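Local coordinates for putative uncharacterized protein (Chaetomium thermophilum, PDB 5T8V) that forms the C-terminal, HEAT-repeat part of the cohesin loader Scc2, which probably loads cohesin onto chromatin, at residues Leu945-Leu950 and Glu998-Phe1003; Ala448-Leu453 and Ser623-Val628. All blocks are in the same frame, centred on the assembly; numbering follows the deposited sequence.

Contact 1. Residues Leu945-Leu950 and Glu998-Phe1003; sequences LVISSL and EHFPKF
With chi1 near -53° in both His999 and Phe1000, each CG lies beside its own backbone N, and the two rings are carried toward Ile947 and Leu950. On Ile947 a chi1 of -67° leaves CG2 anti to the backbone N, and this methyl meets both rings. Ile947 CG2 sits over one face of the His999 imidazole, 4.1 Å from the ring centroid and 27° off the normal, a CH-pi contact in which the two side chains cross at about a right angle. The other branch reaches the same ring farther along, Ile947 CD1 lying 3.8 Å from His999 ND1. Phe1000 points its far end at the helix: CE2 is 3.9 Å from Ile947 CG2, and CZ is 3.7 Å from Leu950 CB, one helical turn on. No hydrogen bond joins the two segments directly, but Lys951, the next residue of the helix, bonds through NZ to His999 O and makes a cation-pi contact with Phe1000. This is loop-on-helix packing in a helical repeat protein. The loop between helices 969-986 and 1009-1016 folds back on helix 940-960, and Ile1015 of helix 1009-1016 touches both Leu950 and Phe1000.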
loop_
_atom_site.group_PDB
_atom_site.type_symbol
_atom_site.label_atom_id
_atom_site.label_comp_id
_atom_site.label_asym_id
_atom_site.label_seq_id
_atom_site.Cartn_x
_atom_site.Cartn_y
_atom_site.Cartn_z
ATOM N N LEU A 945 4.619 60.526 33.984
ATOM C CA LEU A 945 3.856 59.328 34.318
ATOM C C LEU A 945 4.547 58.526 35.415
ATOM O O LEU A 945 3.927 58.154 36.422
ATOM C CB LEU A 945 3.664 58.483 33.059
ATOM C CG LEU A 945 2.955 57.138 33.208
ATOM C CD1 LEU A 945 1.590 57.305 33.858
ATOM C CD2 LEU A 945 2.831 56.482 31.843
ATOM N N VAL A 946 5.844 58.259 35.241
ATOM C CA VAL A 946 6.596 57.491 36.232
ATOM C C VAL A 946 6.561 58.194 37.584
ATOM O O VAL A 946 6.309 57.570 38.623
ATOM C CB VAL A 946 8.043 57.273 35.749
ATOM C CG1 VAL A 946 8.845 56.471 36.771
ATOM C CG2 VAL A 946 8.059 56.575 34.392
ATOM N N ILE A 947 6.810 59.505 37.590
ATOM C CA ILE A 947 6.880 60.251 38.843
ATOM C C ILE A 947 5.530 60.230 39.548
ATOM O O ILE A 947 5.448 60.010 40.762
ATOM C CB ILE A 947 7.360 61.691 38.583
ATOM C CG1 ILE A 947 8.817 61.677 38.104
ATOM C CG2 ILE A 947 7.236 62.545 39.849
ATOM C CD1 ILE A 947 9.307 63.008 37.564
ATOM N N SER A 948 4.450 60.465 38.801
ATOM C CA SER A 948 3.124 60.432 39.407
ATOM C C SER A 948 2.829 59.056 39.992
ATOM O O SER A 948 2.268 58.947 41.088
ATOM C CB SER A 948 2.061 60.823 38.379
ATOM O OG SER A 948 2.088 59.960 37.255
ATOM N N SER A 949 3.211 57.994 39.280
ATOM C CA SER A 949 2.978 56.646 39.790
ATOM C C SER A 949 3.746 56.408 41.087
ATOM O O SER A 949 3.192 55.893 42.065
ATOM C CB SER A 949 3.368 55.616 38.732
ATOM O OG SER A 949 2.563 55.752 37.574
ATOM N N LEU A 950 5.027 56.783 41.115
ATOM C CA LEU A 950 5.831 56.595 42.320
ATOM C C LEU A 950 5.262 57.391 43.490
ATOM O O LEU A 950 5.083 56.859 44.596
ATOM C CB LEU A 950 7.279 56.998 42.039
ATOM C CG LEU A 950 8.014 56.115 41.028
ATOM C CD1 LEU A 950 9.282 56.792 40.530
ATOM C CD2 LEU A 950 8.338 54.762 41.642
ATOM N N GLU A 998 13.815 66.765 41.214
ATOM C CA GLU A 998 12.974 67.901 41.581
ATOM C C GLU A 998 11.785 67.466 42.427
ATOM O O GLU A 998 11.278 68.254 43.234
ATOM C CB GLU A 998 12.489 68.626 40.324
ATOM C CG GLU A 998 13.597 69.034 39.360
ATOM C CD GLU A 998 14.704 69.824 40.033
ATOM O OE1 GLU A 998 15.657 69.200 40.545
ATOM O OE2 GLU A 998 14.617 71.071 40.056
ATOM N N HIS A 999 11.328 66.224 42.263
ATOM C CA HIS A 999 10.182 65.711 43.004
ATOM C C HIS A 999 10.573 64.787 44.146
ATOM O O HIS A 999 9.822 64.671 45.120
ATOM C CB HIS A 999 9.236 64.962 42.060
ATOM C CG HIS A 999 8.816 65.762 40.866
ATOM N ND1 HIS A 999 9.669 66.039 39.820
ATOM C CD2 HIS A 999 7.636 66.348 40.555
ATOM C CE1 HIS A 999 9.031 66.759 38.914
ATOM N NE2 HIS A 999 7.796 66.960 39.336
ATOM N N PHE A 1000 11.725 64.123 44.048
ATOM C CA PHE A 1000 12.261 63.280 45.114
ATOM C C PHE A 1000 13.548 63.924 45.612
ATOM O O PHE A 1000 14.642 63.581 45.139
ATOM C CB PHE A 1000 12.515 61.858 44.610
ATOM C CG PHE A 1000 11.323 61.234 43.941
ATOM C CD1 PHE A 1000 10.401 60.508 44.675
ATOM C CD2 PHE A 1000 11.120 61.383 42.580
ATOM C CE1 PHE A 1000 9.302 59.937 44.060
ATOM C CE2 PHE A 1000 10.024 60.816 41.960
ATOM C CZ PHE A 1000 9.114 60.092 42.699
ATOM N N PRO A 1001 13.476 64.861 46.566
ATOM C CA PRO A 1001 14.672 65.657 46.898
ATOM C C PRO A 1001 15.866 64.822 47.329
ATOM O O PRO A 1001 16.997 65.112 46.921
ATOM C CB PRO A 1001 14.176 66.572 48.029
ATOM C CG PRO A 1001 12.687 66.597 47.888
ATOM C CD PRO A 1001 12.309 65.248 47.376
ATOM N N LYS A 1002 15.649 63.786 48.135
ATOM C CA LYS A 1002 16.750 62.985 48.656
ATOM C C LYS A 1002 17.142 61.876 47.686
ATOM O O LYS A 1002 17.537 60.785 48.110
ATOM C CB LYS A 1002 16.382 62.397 50.021
ATOM C CG LYS A 1002 15.126 61.527 50.030
ATOM C CD LYS A 1002 14.538 61.418 51.432
ATOM C CE LYS A 1002 15.466 60.677 52.387
ATOM N NZ LYS A 1002 15.035 60.816 53.805
ATOM N N PHE A 1003 17.040 62.145 46.387
ATOM C CA PHE A 1003 17.468 61.212 45.357
ATOM C C PHE A 1003 18.826 61.629 44.805
ATOM O O PHE A 1003 19.073 62.814 44.564
ATOM C CB PHE A 1003 16.445 61.147 44.219
ATOM C CG PHE A 1003 16.926 60.387 43.010
ATOM C CD1 PHE A 1003 17.358 59.072 43.123
ATOM C CD2 PHE A 1003 16.939 60.983 41.758
ATOM C CE1 PHE A 1003 17.800 58.374 42.014
ATOM C CE2 PHE A 1003 17.379 60.288 40.646
ATOM C CZ PHE A 1003 17.809 58.983 40.774
#

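Contact 2. Residues Ala448-Leu453 and Ser623-Val628; sequences AKNMAL and SDQPTV
The carboxamide of Asn450 packs against CG and CD of Gln625, and one turn further along the helix Leu453 closes on Val628. In the polar half, Asn450 ND2 is 3.6 Å from Gln625 CG, so the nitrogen rests against the aliphatic part of the glutamine before its amide. The side chains cross at about a right angle and their amide planes stand 58° apart. No hydrogen bond runs between them: this is van der Waals packing of two polar groups at a partly exposed margin. The apolar half depends on a single methyl, Val628 CG2, which lies 3.7 Å from Leu453 CD1 and 3.8 Å from Leu453 CB. Val628 CG2 also comes within 4.2 Å of the backbone at Asn450 O.

Behind this first shell, a bend at chi2 (67°) takes the Gln625 chain off its straight course, so that it passes across the asparagine carboxamide. On Val628, chi1 of 79° sets CG2 anti to the backbone N and aims it at the leucine. With an alanine in place of Asn450 the carboxamide is gone, and Gln625 would probably lose the group packed against its CG and CD, leaving a gap there and the glutamine amide freer to turn.

Farther out, Val628 belongs to helix 628-642, and its carbonyl accepts a bond from Ser632 OG. Leu453 also touches Ser620, in the same interhelical loop as Gln625, and Val439 of helix 423-440. This is loop-on-helix packing within the HEAT-repeat solenoid, joining parts far apart in sequence: the loop after helix 610-619 packs on the early turns of helix 446-474, whose other side, through Met451, faces helices 357-391 and 402-414.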
loop_
_atom_site.group_PDB
_atom_site.type_symbol
_atom_site.label_atom_id
_atom_site.label_comp_id
_atom_site.label_asym_id
_atom_site.label_seq_id
_atom_site.Cartn_x
_atom_site.Cartn_y
_atom_site.Cartn_z
ATOM N N ALA A 448 4.586 -20.229 -1.620
ATOM C CA ALA A 448 3.232 -20.533 -2.068
ATOM C C ALA A 448 2.280 -19.378 -1.779
ATOM O O ALA A 448 1.444 -19.031 -2.623
ATOM C CB ALA A 448 2.740 -21.817 -1.401
ATOM N N LYS A 449 2.385 -18.771 -0.596
ATOM C CA LYS A 449 1.541 -17.622 -0.280
ATOM C C LYS A 449 1.823 -16.465 -1.229
ATOM O O LYS A 449 0.899 -15.839 -1.759
ATOM C CB LYS A 449 1.757 -17.188 1.170
ATOM C CG LYS A 449 1.134 -18.108 2.207
ATOM C CD LYS A 449 1.317 -17.543 3.614
ATOM C CE LYS A 449 0.776 -18.484 4.681
ATOM N NZ LYS A 449 -0.692 -18.703 4.548
ATOM N N ASN A 450 3.103 -16.164 -1.453
ATOM C CA ASN A 450 3.465 -15.062 -2.340
ATOM C C ASN A 450 2.929 -15.294 -3.745
ATOM O O ASN A 450 2.348 -14.391 -4.359
ATOM C CB ASN A 450 4.981 -14.892 -2.364
ATOM C CG ASN A 450 5.538 -14.518 -1.014
ATOM O OD1 ASN A 450 4.795 -14.365 -0.047
ATOM N ND2 ASN A 450 6.855 -14.375 -0.935
ATOM N N MET A 451 3.117 -16.502 -4.276
ATOM C CA MET A 451 2.569 -16.813 -5.590
ATOM C C MET A 451 1.055 -16.638 -5.599
ATOM O O MET A 451 0.492 -16.008 -6.503
ATOM C CB MET A 451 2.945 -18.238 -5.990
ATOM C CG MET A 451 2.612 -18.576 -7.436
ATOM S SD MET A 451 2.779 -20.327 -7.812
ATOM C CE MET A 451 1.398 -20.994 -6.891
ATOM N N ALA A 452 0.381 -17.182 -4.582
ATOM C CA ALA A 452 -1.076 -17.143 -4.541
ATOM C C ALA A 452 -1.590 -15.710 -4.533
ATOM O O ALA A 452 -2.537 -15.374 -5.252
ATOM C CB ALA A 452 -1.579 -17.905 -3.317
ATOM N N LEU A 453 -0.987 -14.848 -3.712
ATOM C CA LEU A 453 -1.381 -13.442 -3.703
ATOM C C LEU A 453 -1.097 -12.787 -5.050
ATOM O O LEU A 453 -1.942 -12.062 -5.590
ATOM C CB LEU A 453 -0.648 -12.704 -2.583
ATOM C CG LEU A 453 -0.992 -13.137 -1.156
ATOM C CD1 LEU A 453 0.016 -12.580 -0.167
ATOM C CD2 LEU A 453 -2.398 -12.692 -0.787
ATOM N N SER A 623 1.799 -6.447 3.922
ATOM C CA SER A 623 2.525 -7.710 3.925
ATOM C C SER A 623 3.922 -7.531 4.507
ATOM O O SER A 623 4.187 -6.553 5.214
ATOM C CB SER A 623 2.614 -8.278 2.509
ATOM O OG SER A 623 3.277 -9.532 2.505
ATOM N N ASP A 624 4.819 -8.471 4.217
ATOM C CA ASP A 624 6.196 -8.416 4.690
ATOM C C ASP A 624 7.198 -8.335 3.552
ATOM O O ASP A 624 8.098 -7.487 3.583
ATOM C CB ASP A 624 6.501 -9.641 5.567
ATOM C CG ASP A 624 5.903 -9.527 6.956
ATOM O OD1 ASP A 624 6.587 -8.995 7.856
ATOM O OD2 ASP A 624 4.750 -9.968 7.149
ATOM N N GLN A 625 7.070 -9.193 2.542
ATOM C CA GLN A 625 8.010 -9.170 1.435
ATOM C C GLN A 625 7.909 -7.838 0.690
ATOM O O GLN A 625 6.830 -7.245 0.606
ATOM C CB GLN A 625 7.742 -10.325 0.471
ATOM C CG GLN A 625 8.222 -11.678 0.969
ATOM C CD GLN A 625 7.447 -12.165 2.175
ATOM O OE1 GLN A 625 6.336 -11.707 2.440
ATOM N NE2 GLN A 625 8.033 -13.095 2.920
ATOM N N PRO A 626 9.017 -7.347 0.127
ATOM C CA PRO A 626 8.963 -6.102 -0.645
ATOM C C PRO A 626 8.482 -6.284 -2.075
ATOM O O PRO A 626 8.402 -5.295 -2.812
ATOM C CB PRO A 626 10.421 -5.618 -0.610
ATOM C CG PRO A 626 11.252 -6.863 -0.377
ATOM C CD PRO A 626 10.337 -7.992 0.018
ATOM N N THR A 627 8.159 -7.510 -2.481
ATOM C CA THR A 627 7.683 -7.804 -3.827
ATOM C C THR A 627 6.206 -8.157 -3.873
ATOM O O THR A 627 5.524 -7.801 -4.836
ATOM C CB THR A 627 8.491 -8.959 -4.431
ATOM O OG1 THR A 627 8.431 -10.096 -3.560
ATOM C CG2 THR A 627 9.943 -8.547 -4.634
ATOM N N VAL A 628 5.693 -8.855 -2.858
ATOM C CA VAL A 628 4.259 -9.122 -2.804
ATOM C C VAL A 628 3.496 -7.841 -2.494
ATOM O O VAL A 628 2.344 -7.678 -2.911
ATOM C CB VAL A 628 3.961 -10.231 -1.773
ATOM C CG1 VAL A 628 3.963 -9.681 -0.346
ATOM C CG2 VAL A 628 2.644 -10.917 -2.092
#

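In the fold
Along the chain the two contacts come in series: contact 2 is complete before contact 1 begins. Their centres are 86 Å apart and their nearest atoms about 68 Å, and they share no helix. The centre of contact 2 is about 13 Å from the centre of the chain, that of contact 1 about 75 Å. Each sets an interhelical loop against a helix, but the span differs. In contact 1 the segments are 48 residues apart, so near neighbours in the chain are packed together. Contact 2 brings together parts 170 residues apart, joining distant stretches of the helical-repeat fold near its middle.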